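PDB 5I47: RimK domain protein ATP-grasp from Sphaerobacter thermophilus, which probably binds ATP through an ATP-grasp fold and may act as a ligase of the RimK/LysX type, joining an amino group to a carboxylate. Local coordinates for residues E64-A69 / A84-L89; E108-F113 / I122-Y127; A117-I122 / A153-R158; L230-Y235 / A272-G277. All coordinates share one frame; numbering follows the deposited sequence.

Interaction 1. Residues E64-A69 / A84-L89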
loop_
_atom_site.group_PDB
_atom_site.type_symbol
_atom_site.label_atom_id
_atom_site.label_comp_id
_atom_site.label_asym_id
_atom_site.label_seq_id
_atom_site.Cartn_x
_atom_site.Cartn_y
_atom_site.Cartn_z
ATOM N N GLU B 64 1.136 7.287 -1.217
ATOM C CA GLU B 64 1.014 8.305 -0.179
ATOM C C GLU B 64 -0.032 9.361 -0.512
ATOM O O GLU B 64 -0.520 10.042 0.398
ATOM C CB GLU B 64 2.363 8.976 0.087
ATOM C CG GLU B 64 3.035 9.564 -1.130
ATOM C CD GLU B 64 4.053 8.620 -1.743
ATOM O OE1 GLU B 64 3.804 7.392 -1.751
ATOM O OE2 GLU B 64 5.108 9.110 -2.207
ATOM N N ARG B 65 -0.398 9.517 -1.782
ATOM C CA ARG B 65 -1.466 10.460 -2.085
ATOM C C ARG B 65 -2.834 9.875 -1.770
ATOM O O ARG B 65 -3.754 10.621 -1.423
ATOM C CB ARG B 65 -1.368 10.912 -3.538
ATOM C CG ARG B 65 -0.045 11.614 -3.814
ATOM C CD ARG B 65 -0.058 12.359 -5.114
ATOM N NE ARG B 65 -0.619 13.702 -4.986
ATOM C CZ ARG B 65 0.110 14.812 -4.905
ATOM N NH1 ARG B 65 1.433 14.742 -4.929
ATOM N NH2 ARG B 65 -0.486 15.992 -4.808
ATOM N N ALA B 66 -2.987 8.552 -1.864
ATOM C CA ALA B 66 -4.170 7.915 -1.296
ATOM C C ALA B 66 -4.194 8.078 0.216
ATOM O O ALA B 66 -5.257 8.305 0.804
ATOM C CB ALA B 66 -4.217 6.438 -1.679
ATOM N N VAL B 67 -3.026 7.976 0.858
ATOM C CA VAL B 67 -2.916 8.273 2.287
ATOM C C VAL B 67 -3.318 9.715 2.561
ATOM O O VAL B 67 -4.000 10.009 3.552
ATOM C CB VAL B 67 -1.485 7.981 2.784
ATOM C CG1 VAL B 67 -1.232 8.660 4.122
ATOM C CG2 VAL B 67 -1.252 6.482 2.897
ATOM N N LEU B 68 -2.905 10.638 1.686
ATOM C CA LEU B 68 -3.230 12.048 1.876
ATOM C C LEU B 68 -4.721 12.301 1.692
ATOM O O LEU B 68 -5.321 13.078 2.446
ATOM C CB LEU B 68 -2.416 12.908 0.907
ATOM C CG LEU B 68 -2.729 14.406 0.884
ATOM C CD1 LEU B 68 -2.477 15.030 2.247
ATOM C CD2 LEU B 68 -1.915 15.106 -0.189
ATOM N N ALA B 69 -5.334 11.657 0.693
ATOM C CA ALA B 69 -6.769 11.815 0.477
ATOM C C ALA B 69 -7.572 11.254 1.642
ATOM O O ALA B 69 -8.629 11.791 1.994
ATOM C CB ALA B 69 -7.179 11.136 -0.828
ATOM N N ALA B 84 -10.549 5.949 -1.654
ATOM C CA ALA B 84 -10.686 4.589 -2.169
ATOM C C ALA B 84 -10.364 4.517 -3.654
ATOM O O ALA B 84 -9.727 3.559 -4.111
ATOM C CB ALA B 84 -12.096 4.068 -1.907
ATOM N N THR B 85 -10.807 5.511 -4.428
ATOM C CA THR B 85 -10.464 5.553 -5.845
ATOM C C THR B 85 -8.979 5.835 -6.040
ATOM O O THR B 85 -8.321 5.189 -6.864
ATOM C CB THR B 85 -11.318 6.604 -6.554
ATOM O OG1 THR B 85 -12.699 6.227 -6.468
ATOM C CG2 THR B 85 -10.926 6.719 -8.012
ATOM N N ALA B 86 -8.433 6.785 -5.278
ATOM C CA ALA B 86 -6.998 7.041 -5.328
ATOM C C ALA B 86 -6.198 5.788 -5.005
ATOM O O ALA B 86 -5.107 5.595 -5.551
ATOM C CB ALA B 86 -6.633 8.171 -4.367
ATOM N N ARG B 87 -6.718 4.924 -4.131
ATOM C CA ARG B 87 -6.031 3.665 -3.854
ATOM C C ARG B 87 -6.032 2.752 -5.078
ATOM O O ARG B 87 -5.035 2.076 -5.351
ATOM C CB ARG B 87 -6.667 2.962 -2.652
ATOM C CG ARG B 87 -5.897 3.152 -1.355
ATOM C CD ARG B 87 -6.563 2.465 -0.165
ATOM N NE ARG B 87 -7.393 3.383 0.610
ATOM C CZ ARG B 87 -8.722 3.354 0.633
ATOM N NH1 ARG B 87 -9.376 2.438 -0.068
ATOM N NH2 ARG B 87 -9.396 4.233 1.364
ATOM N N LEU B 88 -7.137 2.722 -5.829
ATOM C CA LEU B 88 -7.183 1.889 -7.028
ATOM C C LEU B 88 -6.251 2.413 -8.114
ATOM O O LEU B 88 -5.715 1.628 -8.903
ATOM C CB LEU B 88 -8.615 1.795 -7.559
ATOM C CG LEU B 88 -9.625 0.970 -6.756
ATOM C CD1 LEU B 88 -10.899 0.795 -7.547
ATOM C CD2 LEU B 88 -9.051 -0.380 -6.371
ATOM N N LEU B 89 -6.050 3.730 -8.181
ATOM C CA LEU B 89 -5.095 4.271 -9.140
ATOM C C LEU B 89 -3.659 4.006 -8.703
ATOM O O LEU B 89 -2.773 3.851 -9.549
ATOM C CB LEU B 89 -5.321 5.772 -9.324
ATOM C CG LEU B 89 -6.743 6.259 -9.595
ATOM C CD1 LEU B 89 -6.782 7.776 -9.682
ATOM C CD2 LEU B 89 -7.280 5.644 -10.866
HETATM O O HOH W 1 -5.784 5.176 1.576
#
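Arg-87 NE donates to a water only 2.6 Å away, and that water in turn gives a weak hydrogen bond to the backbone O of Ala-66, at 3.3 Å. The water sits at the edge of the guanidinium group, in its plane and close to the line of the N-H. It thereby couples an arginine of helix 83-90 to a carbonyl of helix 63-74. The bend of the Arg-87 chain at its third torsion (chi3 -96°) swings the guanidinium round to the water, while the aliphatic part stays low: CG lies 3.7 Å from Ala-66 CB.

Beneath this polar bridge the helices meet through two alanines. Ala-66 CB and Ala-86 CB point at the opposing helix and come within 4.0 Å of each other, and Ala-86 CB is also 3.9 Å from Ala-66 CA. With nothing larger than a methyl at either place, the two backbones approach to 5.0 Å between the CA atoms of Ala-66 and Ala-86.

Another side of helix 63-74 serves the dimer, where Val-67 packs on Leu-134 of the second subunit. Arg-65 is salt-bridged to Asp-57, at the end of strand 54-57. Helix 63-74 connects the adjacent parallel strands 54-57 and 79-80, a beta-alpha-beta crossover of the Rossmann-like preATP-grasp domain.

Interaction 2. Residues E108-F113 / I122-Y127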
loop_
_atom_site.group_PDB
_atom_site.type_symbol
_atom_site.label_atom_id
_atom_site.label_comp_id
_atom_site.label_asym_id
_atom_site.label_seq_id
_atom_site.Cartn_x
_atom_site.Cartn_y
_atom_site.Cartn_z
ATOM N N GLU B 108 -3.713 -10.850 -19.520
ATOM C CA GLU B 108 -3.310 -11.987 -18.708
ATOM C C GLU B 108 -2.197 -11.564 -17.760
ATOM O O GLU B 108 -1.203 -10.968 -18.180
ATOM C CB GLU B 108 -2.853 -13.137 -19.607
ATOM C CG GLU B 108 -2.712 -14.470 -18.893
ATOM C CD GLU B 108 -4.047 -15.042 -18.455
ATOM O OE1 GLU B 108 -5.083 -14.664 -19.040
ATOM O OE2 GLU B 108 -4.059 -15.871 -17.521
ATOM N N THR B 109 -2.373 -11.854 -16.473
ATOM C CA THR B 109 -1.475 -11.343 -15.448
ATOM C C THR B 109 -1.158 -12.437 -14.443
ATOM O O THR B 109 -1.993 -13.297 -14.156
ATOM C CB THR B 109 -2.087 -10.128 -14.733
ATOM O OG1 THR B 109 -2.434 -9.134 -15.705
ATOM C CG2 THR B 109 -1.105 -9.524 -13.737
ATOM N N ARG B 110 0.070 -12.409 -13.926
ATOM C CA ARG B 110 0.482 -13.247 -12.813
ATOM C C ARG B 110 1.108 -12.379 -11.731
ATOM O O ARG B 110 1.862 -11.446 -12.028
ATOM C CB ARG B 110 1.483 -14.324 -13.251
ATOM C CG ARG B 110 0.914 -15.362 -14.191
ATOM C CD ARG B 110 -0.258 -16.096 -13.561
ATOM N NE ARG B 110 -0.899 -16.998 -14.515
ATOM C CZ ARG B 110 -1.762 -16.608 -15.450
ATOM N NH1 ARG B 110 -2.092 -15.329 -15.566
ATOM N NH2 ARG B 110 -2.293 -17.499 -16.276
ATOM N N VAL B 111 0.799 -12.693 -10.480
ATOM C CA VAL B 111 1.387 -12.020 -9.329
ATOM C C VAL B 111 2.554 -12.877 -8.860
ATOM O O VAL B 111 2.361 -14.002 -8.386
ATOM C CB VAL B 111 0.359 -11.807 -8.209
ATOM C CG1 VAL B 111 0.878 -10.792 -7.204
ATOM C CG2 VAL B 111 -0.978 -11.363 -8.794
ATOM N N CYS B 112 3.766 -12.353 -9.002
ATOM C CA CYS B 112 4.990 -13.100 -8.739
ATOM C C CYS B 112 5.742 -12.472 -7.577
ATOM O O CYS B 112 6.064 -11.278 -7.609
ATOM C CB CYS B 112 5.876 -13.140 -9.985
ATOM S SG CYS B 112 5.005 -13.788 -11.412
ATOM N N PHE B 113 6.034 -13.284 -6.562
ATOM C CA PHE B 113 6.650 -12.805 -5.334
ATOM C C PHE B 113 8.143 -13.114 -5.265
ATOM O O PHE B 113 8.749 -12.968 -4.198
ATOM C CB PHE B 113 5.902 -13.380 -4.127
ATOM C CG PHE B 113 4.477 -12.886 -4.017
ATOM C CD1 PHE B 113 3.454 -13.511 -4.714
ATOM C CD2 PHE B 113 4.171 -11.777 -3.243
ATOM C CE1 PHE B 113 2.149 -13.047 -4.632
ATOM C CE2 PHE B 113 2.868 -11.309 -3.154
ATOM C CZ PHE B 113 1.857 -11.946 -3.851
ATOM N N ILE B 122 6.638 -15.980 -16.954
ATOM C CA ILE B 122 7.073 -15.636 -18.305
ATOM C C ILE B 122 7.011 -16.856 -19.218
ATOM O O ILE B 122 6.661 -16.749 -20.401
ATOM C CB ILE B 122 8.485 -15.026 -18.263
ATOM C CG1 ILE B 122 8.433 -13.593 -17.732
ATOM C CG2 ILE B 122 9.130 -15.071 -19.628
ATOM C CD1 ILE B 122 9.791 -12.940 -17.616
ATOM N N ALA B 123 7.336 -18.033 -18.684
ATOM C CA ALA B 123 7.224 -19.256 -19.470
ATOM C C ALA B 123 5.770 -19.559 -19.811
ATOM O O ALA B 123 5.465 -19.974 -20.935
ATOM C CB ALA B 123 7.853 -20.424 -18.713
ATOM N N GLU B 124 4.862 -19.343 -18.859
ATOM C CA GLU B 124 3.456 -19.664 -19.082
ATOM C C GLU B 124 2.795 -18.653 -20.013
ATOM O O GLU B 124 2.077 -19.031 -20.945
ATOM C CB GLU B 124 2.716 -19.723 -17.747
ATOM C CG GLU B 124 1.218 -19.881 -17.900
ATOM C CD GLU B 124 0.481 -19.675 -16.601
ATOM O OE1 GLU B 124 1.080 -19.101 -15.667
ATOM O OE2 GLU B 124 -0.694 -20.094 -16.511
ATOM N N ILE B 125 3.014 -17.361 -19.767
ATOM C CA ILE B 125 2.386 -16.333 -20.593
ATOM C C ILE B 125 3.050 -16.267 -21.962
ATOM O O ILE B 125 2.376 -16.127 -22.991
ATOM C CB ILE B 125 2.434 -14.973 -19.873
ATOM C CG1 ILE B 125 1.600 -15.012 -18.592
ATOM C CG2 ILE B 125 1.966 -13.859 -20.795
ATOM C CD1 ILE B 125 1.609 -13.712 -17.823
ATOM N N GLY B 126 4.375 -16.380 -21.999
ATOM C CA GLY B 126 5.114 -16.268 -23.241
ATOM C C GLY B 126 5.429 -14.826 -23.571
ATOM O O GLY B 126 4.637 -13.930 -23.267
ATOM N N TYR B 127 6.579 -14.584 -24.195
ATOM C CA TYR B 127 6.997 -13.231 -24.563
ATOM C C TYR B 127 6.094 -12.616 -25.634
ATOM O O TYR B 127 5.559 -13.334 -26.477
ATOM C CB TYR B 127 8.441 -13.245 -25.052
ATOM C CG TYR B 127 9.436 -13.647 -23.995
ATOM C CD1 TYR B 127 9.889 -12.727 -23.058
ATOM C CD2 TYR B 127 9.928 -14.944 -23.936
ATOM C CE1 TYR B 127 10.802 -13.089 -22.088
ATOM C CE2 TYR B 127 10.845 -15.317 -22.969
ATOM C CZ TYR B 127 11.282 -14.384 -22.051
ATOM O OH TYR B 127 12.189 -14.750 -21.083
#
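Strand 109-112 passes the C-terminal end of helix 115-125, with Glu-108 and Ile-125 closest in backbone, 7.4 Å between their CA atoms. The guanidinium of Arg-110 is held by two carboxylates, those of Glu-108 and Glu-124. Its chain bends at the second torsion (chi2 -59°), which brings the group back alongside its own strand. There NH1 and NH2 grip Glu-108 end-on, both nitrogens on the single atom OE2; the NH2 bond measures 2.7 Å, and the carboxylate carbon lies in the guanidinium plane.

Glu-124 comes from the helix as an extended chain and crosses Arg-110 at about a right angle, the two charged planes being 86° apart. Its OE2 takes a hydrogen bond from NH2 at 3.1 Å, the nitrogen lying well above the carboxylate plane; NE adds only a weak bond to OE1. Ile-125 packs against the aliphatic start of the arginine: its CD1 is 4.0 Å from Arg-110 CG and 3.9 Å from the backbone O of Glu-108.

The strand also reaches the second subunit, for Val-111 and Cys-112 pair with a strand of that chain in an antiparallel ladder, and Arg-110 packs on its Ser-43. A leucine in place of Arg-110 would probably leave Glu-108 and Glu-124 without their shared cation, two like charges with OE2 atoms 5.5 Å apart. One positive charge thus ties strand to helix in a three-residue salt-bridge network, and it probably offsets the mutual repulsion of the two acids.

Interaction 3. Residues A117-I122 / A153-R158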
loop_
_atom_site.group_PDB
_atom_site.type_symbol
_atom_site.label_atom_id
_atom_site.label_comp_id
_atom_site.label_asym_id
_atom_site.label_seq_id
_atom_site.Cartn_x
_atom_site.Cartn_y
_atom_site.Cartn_z
ATOM N N ALA B 117 9.458 -17.185 -9.628
ATOM C CA ALA B 117 8.068 -17.032 -10.047
ATOM C C ALA B 117 7.950 -16.144 -11.279
ATOM O O ALA B 117 7.105 -16.391 -12.149
ATOM C CB ALA B 117 7.239 -16.460 -8.903
ATOM N N ILE B 118 8.776 -15.096 -11.364
ATOM C CA ILE B 118 8.735 -14.207 -12.525
ATOM C C ILE B 118 9.031 -14.987 -13.797
ATOM O O ILE B 118 8.311 -14.875 -14.796
ATOM C CB ILE B 118 9.715 -13.034 -12.343
ATOM C CG1 ILE B 118 9.193 -12.065 -11.282
ATOM C CG2 ILE B 118 9.948 -12.315 -13.672
ATOM C CD1 ILE B 118 10.136 -10.919 -10.992
ATOM N N PHE B 119 10.086 -15.802 -13.775
ATOM C CA PHE B 119 10.397 -16.610 -14.950
ATOM C C PHE B 119 9.380 -17.729 -15.143
ATOM O O PHE B 119 9.135 -18.151 -16.280
ATOM C CB PHE B 119 11.818 -17.167 -14.845
ATOM C CG PHE B 119 12.887 -16.108 -14.906
ATOM C CD1 PHE B 119 13.063 -15.351 -16.052
ATOM C CD2 PHE B 119 13.713 -15.871 -13.821
ATOM C CE1 PHE B 119 14.044 -14.373 -16.117
ATOM C CE2 PHE B 119 14.695 -14.893 -13.877
ATOM C CZ PHE B 119 14.860 -14.144 -15.031
ATOM N N ALA B 120 8.769 -18.210 -14.059
ATOM C CA ALA B 120 7.702 -19.196 -14.196
ATOM C C ALA B 120 6.498 -18.609 -14.923
ATOM O O ALA B 120 5.903 -19.267 -15.784
ATOM C CB ALA B 120 7.295 -19.726 -12.821
ATOM N N ALA B 121 6.127 -17.369 -14.593
ATOM C CA ALA B 121 5.018 -16.716 -15.278
ATOM C C ALA B 121 5.379 -16.352 -16.713
ATOM O O ALA B 121 4.519 -16.406 -17.600
ATOM C CB ALA B 121 4.591 -15.470 -14.509
ATOM N N ILE B 122 6.638 -15.980 -16.954
ATOM C CA ILE B 122 7.073 -15.636 -18.305
ATOM C C ILE B 122 7.011 -16.856 -19.218
ATOM O O ILE B 122 6.661 -16.749 -20.401
ATOM C CB ILE B 122 8.485 -15.026 -18.263
ATOM C CG1 ILE B 122 8.433 -13.593 -17.732
ATOM C CG2 ILE B 122 9.130 -15.071 -19.628
ATOM C CD1 ILE B 122 9.791 -12.940 -17.616
ATOM N N ALA B 153 17.864 -8.979 -17.440
ATOM C CA ALA B 153 18.416 -7.652 -17.192
ATOM C C ALA B 153 17.614 -6.906 -16.132
ATOM O O ALA B 153 18.185 -6.357 -15.183
ATOM C CB ALA B 153 18.458 -6.852 -18.496
ATOM N N ILE B 154 16.288 -6.879 -16.276
ATOM C CA ILE B 154 15.464 -6.134 -15.331
ATOM C C ILE B 154 15.412 -6.851 -13.990
ATOM O O ILE B 154 15.418 -6.211 -12.932
ATOM C CB ILE B 154 14.060 -5.906 -15.915
ATOM C CG1 ILE B 154 14.184 -5.274 -17.304
ATOM C CG2 ILE B 154 13.249 -5.008 -15.001
ATOM C CD1 ILE B 154 12.908 -5.267 -18.102
ATOM N N VAL B 155 15.372 -8.185 -14.008
ATOM C CA VAL B 155 15.397 -8.944 -12.758
ATOM C C VAL B 155 16.708 -8.702 -12.020
ATOM O O VAL B 155 16.735 -8.602 -10.787
ATOM C CB VAL B 155 15.164 -10.442 -13.033
ATOM C CG1 VAL B 155 15.378 -11.256 -11.774
ATOM C CG2 VAL B 155 13.760 -10.671 -13.574
ATOM N N GLU B 156 17.811 -8.587 -12.763
ATOM C CA GLU B 156 19.090 -8.278 -12.133
ATOM C C GLU B 156 19.121 -6.844 -11.624
ATOM O O GLU B 156 19.708 -6.565 -10.572
ATOM C CB GLU B 156 20.234 -8.523 -13.116
ATOM C CG GLU B 156 21.413 -9.247 -12.502
ATOM C CD GLU B 156 21.015 -10.584 -11.901
ATOM O OE1 GLU B 156 20.363 -11.385 -12.607
ATOM O OE2 GLU B 156 21.342 -10.829 -10.719
ATOM N N HIS B 157 18.489 -5.921 -12.353
ATOM C CA HIS B 157 18.491 -4.521 -11.942
ATOM C C HIS B 157 17.688 -4.300 -10.666
ATOM O O HIS B 157 18.045 -3.438 -9.855
ATOM C CB HIS B 157 17.946 -3.645 -13.069
ATOM C CG HIS B 157 17.888 -2.188 -12.729
ATOM N ND1 HIS B 157 18.693 -1.614 -11.768
ATOM C CD2 HIS B 157 17.119 -1.187 -13.221
ATOM C CE1 HIS B 157 18.422 -0.323 -11.683
ATOM N NE2 HIS B 157 17.472 -0.039 -12.554
ATOM N N ARG B 158 16.606 -5.057 -10.469
ATOM C CA ARG B 158 15.776 -4.861 -9.286
ATOM C C ARG B 158 16.378 -5.537 -8.060
ATOM O O ARG B 158 16.299 -4.996 -6.951
ATOM C CB ARG B 158 14.360 -5.376 -9.543
ATOM C CG ARG B 158 13.645 -4.683 -10.694
ATOM C CD ARG B 158 13.729 -3.164 -10.578
ATOM N NE ARG B 158 13.139 -2.663 -9.338
ATOM C CZ ARG B 158 13.057 -1.376 -9.017
ATOM N NH1 ARG B 158 12.504 -1.008 -7.868
ATOM N NH2 ARG B 158 13.526 -0.452 -9.846
#
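Val-155 of helix 148-160 meets Ile-118 and Phe-119 of helix 115-125, where the two helices lie on one face of the antiparallel sheet formed by strands 109-112, 167-171, 129-133 and 143-145. This two-layer unit is part of the ATP-grasp domain, and the contact is purely apolar, without a hydrogen bond between the segments.

Along 153-158, Ile-154 turns to the sheet and packs on Ala-143 and Val-145 of the edge strand, which places that face of the helix on the sheet. Val-155 follows and makes the whole contact. With CG1 anti to the backbone N (chi1 172°), it is CG2 that goes forward between the two side chains opposite. Ile-118 reaches out to meet it tip to tip, its own CG2 being 4.2 Å from that methyl. The CB of Phe-119 does not head for the other helix, yet the far end of the ring comes in, and CZ lies 3.9 Å from Val-155 CG2, with the methyl oblique to the ring.

The backbones themselves stay well apart, 8.5 Å between the CA atoms of Ile-118 and Val-155, a spacing that these branched and aromatic side chains fill. Beyond its contact with Val-155, Ile-118 also packs on Val-167 and Val-169, which ties helix 115-125 to strand 167-171 of the sheet. At the end of the segment, Arg-158 curls through three successive torsions near -60°, engages Phe-140 in a cation-pi contact and gives a hydrogen bond from NH2 to Gly-139 O.

Interaction 4. Residues L230-Y235 / A272-G277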
loop_
_atom_site.group_PDB
_atom_site.type_symbol
_atom_site.label_atom_id
_atom_site.label_comp_id
_atom_site.label_asym_id
_atom_site.label_seq_id
_atom_site.Cartn_x
_atom_site.Cartn_y
_atom_site.Cartn_z
ATOM N N LEU B 230 -16.232 1.098 -11.093
ATOM C CA LEU B 230 -15.075 1.667 -10.410
ATOM C C LEU B 230 -15.413 2.969 -9.692
ATOM O O LEU B 230 -14.789 3.285 -8.675
ATOM C CB LEU B 230 -13.944 1.884 -11.415
ATOM C CG LEU B 230 -12.601 2.439 -10.954
ATOM C CD1 LEU B 230 -11.478 1.742 -11.696
ATOM C CD2 LEU B 230 -12.540 3.939 -11.178
ATOM N N GLY B 231 -16.374 3.730 -10.192
ATOM C CA GLY B 231 -16.819 4.936 -9.531
ATOM C C GLY B 231 -16.498 6.186 -10.339
ATOM O O GLY B 231 -15.700 6.175 -11.281
ATOM N N THR B 232 -17.144 7.280 -9.953
ATOM C CA THR B 232 -16.891 8.576 -10.555
ATOM C C THR B 232 -15.562 9.145 -10.057
ATOM O O THR B 232 -15.068 8.794 -8.983
ATOM C CB THR B 232 -18.026 9.546 -10.229
ATOM O OG1 THR B 232 -18.155 9.674 -8.805
ATOM C CG2 THR B 232 -19.342 9.041 -10.810
ATOM N N GLY B 233 -14.994 10.041 -10.849
ATOM C CA GLY B 233 -13.755 10.692 -10.481
ATOM C C GLY B 233 -13.118 11.352 -11.685
ATOM O O GLY B 233 -13.685 11.398 -12.778
ATOM N N THR B 234 -11.914 11.866 -11.459
ATOM C CA THR B 234 -11.111 12.493 -12.505
ATOM C C THR B 234 -9.945 11.557 -12.805
ATOM O O THR B 234 -8.943 11.553 -12.085
ATOM C CB THR B 234 -10.635 13.878 -12.072
ATOM O OG1 THR B 234 -10.059 13.801 -10.763
ATOM C CG2 THR B 234 -11.800 14.845 -12.034
ATOM N N TYR B 235 -10.081 10.755 -13.861
ATOM C CA TYR B 235 -9.065 9.762 -14.179
ATOM C C TYR B 235 -9.102 9.438 -15.666
ATOM O O TYR B 235 -10.009 9.847 -16.392
ATOM C CB TYR B 235 -9.232 8.490 -13.332
ATOM C CG TYR B 235 -10.584 7.794 -13.398
ATOM C CD1 TYR B 235 -10.896 6.923 -14.437
ATOM C CD2 TYR B 235 -11.528 7.974 -12.391
ATOM C CE1 TYR B 235 -12.121 6.270 -14.485
ATOM C CE2 TYR B 235 -12.752 7.326 -12.430
ATOM C CZ TYR B 235 -13.045 6.476 -13.480
ATOM O OH TYR B 235 -14.265 5.828 -13.517
ATOM N N ALA B 272 -14.618 21.033 -12.078
ATOM C CA ALA B 272 -15.071 21.976 -11.060
ATOM C C ALA B 272 -16.500 21.685 -10.626
ATOM O O ALA B 272 -16.840 21.864 -9.451
ATOM C CB ALA B 272 -14.953 23.407 -11.580
ATOM N N ASP B 273 -17.349 21.238 -11.556
ATOM C CA ASP B 273 -18.703 20.836 -11.189
ATOM C C ASP B 273 -18.686 19.582 -10.325
ATOM O O ASP B 273 -19.414 19.495 -9.331
ATOM C CB ASP B 273 -19.550 20.607 -12.443
ATOM C CG ASP B 273 -19.950 21.903 -13.128
ATOM O OD1 ASP B 273 -20.052 22.940 -12.437
ATOM O OD2 ASP B 273 -20.172 21.880 -14.360
ATOM N N PHE B 274 -17.859 18.598 -10.686
ATOM C CA PHE B 274 -17.804 17.365 -9.912
ATOM C C PHE B 274 -17.277 17.604 -8.502
ATOM O O PHE B 274 -17.656 16.881 -7.575
ATOM C CB PHE B 274 -16.942 16.331 -10.641
ATOM C CG PHE B 274 -16.865 15.003 -9.940
ATOM C CD1 PHE B 274 -17.966 14.160 -9.898
ATOM C CD2 PHE B 274 -15.689 14.593 -9.329
ATOM C CE1 PHE B 274 -17.897 12.940 -9.252
ATOM C CE2 PHE B 274 -15.614 13.370 -8.683
ATOM C CZ PHE B 274 -16.719 12.545 -8.647
ATOM N N VAL B 275 -16.425 18.613 -8.315
ATOM C CA VAL B 275 -15.824 18.851 -7.005
ATOM C C VAL B 275 -16.808 19.546 -6.067
ATOM O O VAL B 275 -16.852 19.250 -4.869
ATOM C CB VAL B 275 -14.517 19.653 -7.166
ATOM C CG1 VAL B 275 -14.009 20.136 -5.822
ATOM C CG2 VAL B 275 -13.454 18.805 -7.850
ATOM N N LEU B 276 -17.613 20.469 -6.588
ATOM C CA LEU B 276 -18.570 21.229 -5.791
ATOM C C LEU B 276 -19.978 20.766 -6.138
ATOM O O LEU B 276 -20.403 20.882 -7.291
ATOM C CB LEU B 276 -18.433 22.730 -6.053
ATOM C CG LEU B 276 -17.033 23.313 -6.265
ATOM C CD1 LEU B 276 -17.082 24.438 -7.282
ATOM C CD2 LEU B 276 -16.451 23.810 -4.955
ATOM N N GLY B 277 -20.705 20.265 -5.147
ATOM C CA GLY B 277 -22.065 19.813 -5.384
ATOM C C GLY B 277 -22.895 19.673 -4.124
ATOM O O GLY B 277 -22.793 18.672 -3.413
#
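Thr-232 and Gly-233 receive the ring of Phe-274, in the turn that leads from helix 216-230 to strand 235-241. Just before them, Gly-231 O accepts a 2.7 Å hydrogen bond from Tyr-235 OH, almost in line with the carbonyl (170°), which ties the two ends of the turn together.

Thr-232 then presents OG1 to the rim of the phenyl ring, near its plane, 3.2 Å from Phe-274 CZ; its CB lies 3.5 Å from Phe-274 CE1. The ring gets there because CG is anti to the backbone N of Phe-274 (chi1 -178°), sending it away from helix 267-275. This last helix of the ATP-grasp domain also packs on helix 16-27, through Ala-272 and Val-275, while Arg-82 and Arg-188 touch the ring.

Gly-233 CA comes within 3.7 Å of Phe-274 CE2; a CB on this glycine would be crowded by Tyr-235 CD2. Cut back to an alanine, Phe-274 would probably leave a gap beside Thr-232 and Gly-233, and helix and turn without contact here. At Thr-234 the chain turns a corner, its N hydrogen-bonded to Asn-81 OD1, and Tyr-235 begins the strand.

The four contacts fall into two pairs. Interactions 2 and 3 share helix 115-125 and Ile-122, their centres about 10 Å apart: Cys-112 SG lies 3.5 Å from Ala-121 CB, so strand 109-112 underlies the helix that meets 148-160. Interactions 1 and 4, about 14 Å apart between centres, also touch, with Leu-88 CD1 4.1 Å from Leu-230 CG; this joins helix 83-90 to the end of helix 216-230. Interactions 3 and 4 lie about 38 Å apart between centres. The dimer brings the pairs together, since Leu-68 of interaction 1 packs on Phe-113 of the second subunit. In ATP-grasp enzymes the nucleotide binds between the domain's two subdomains.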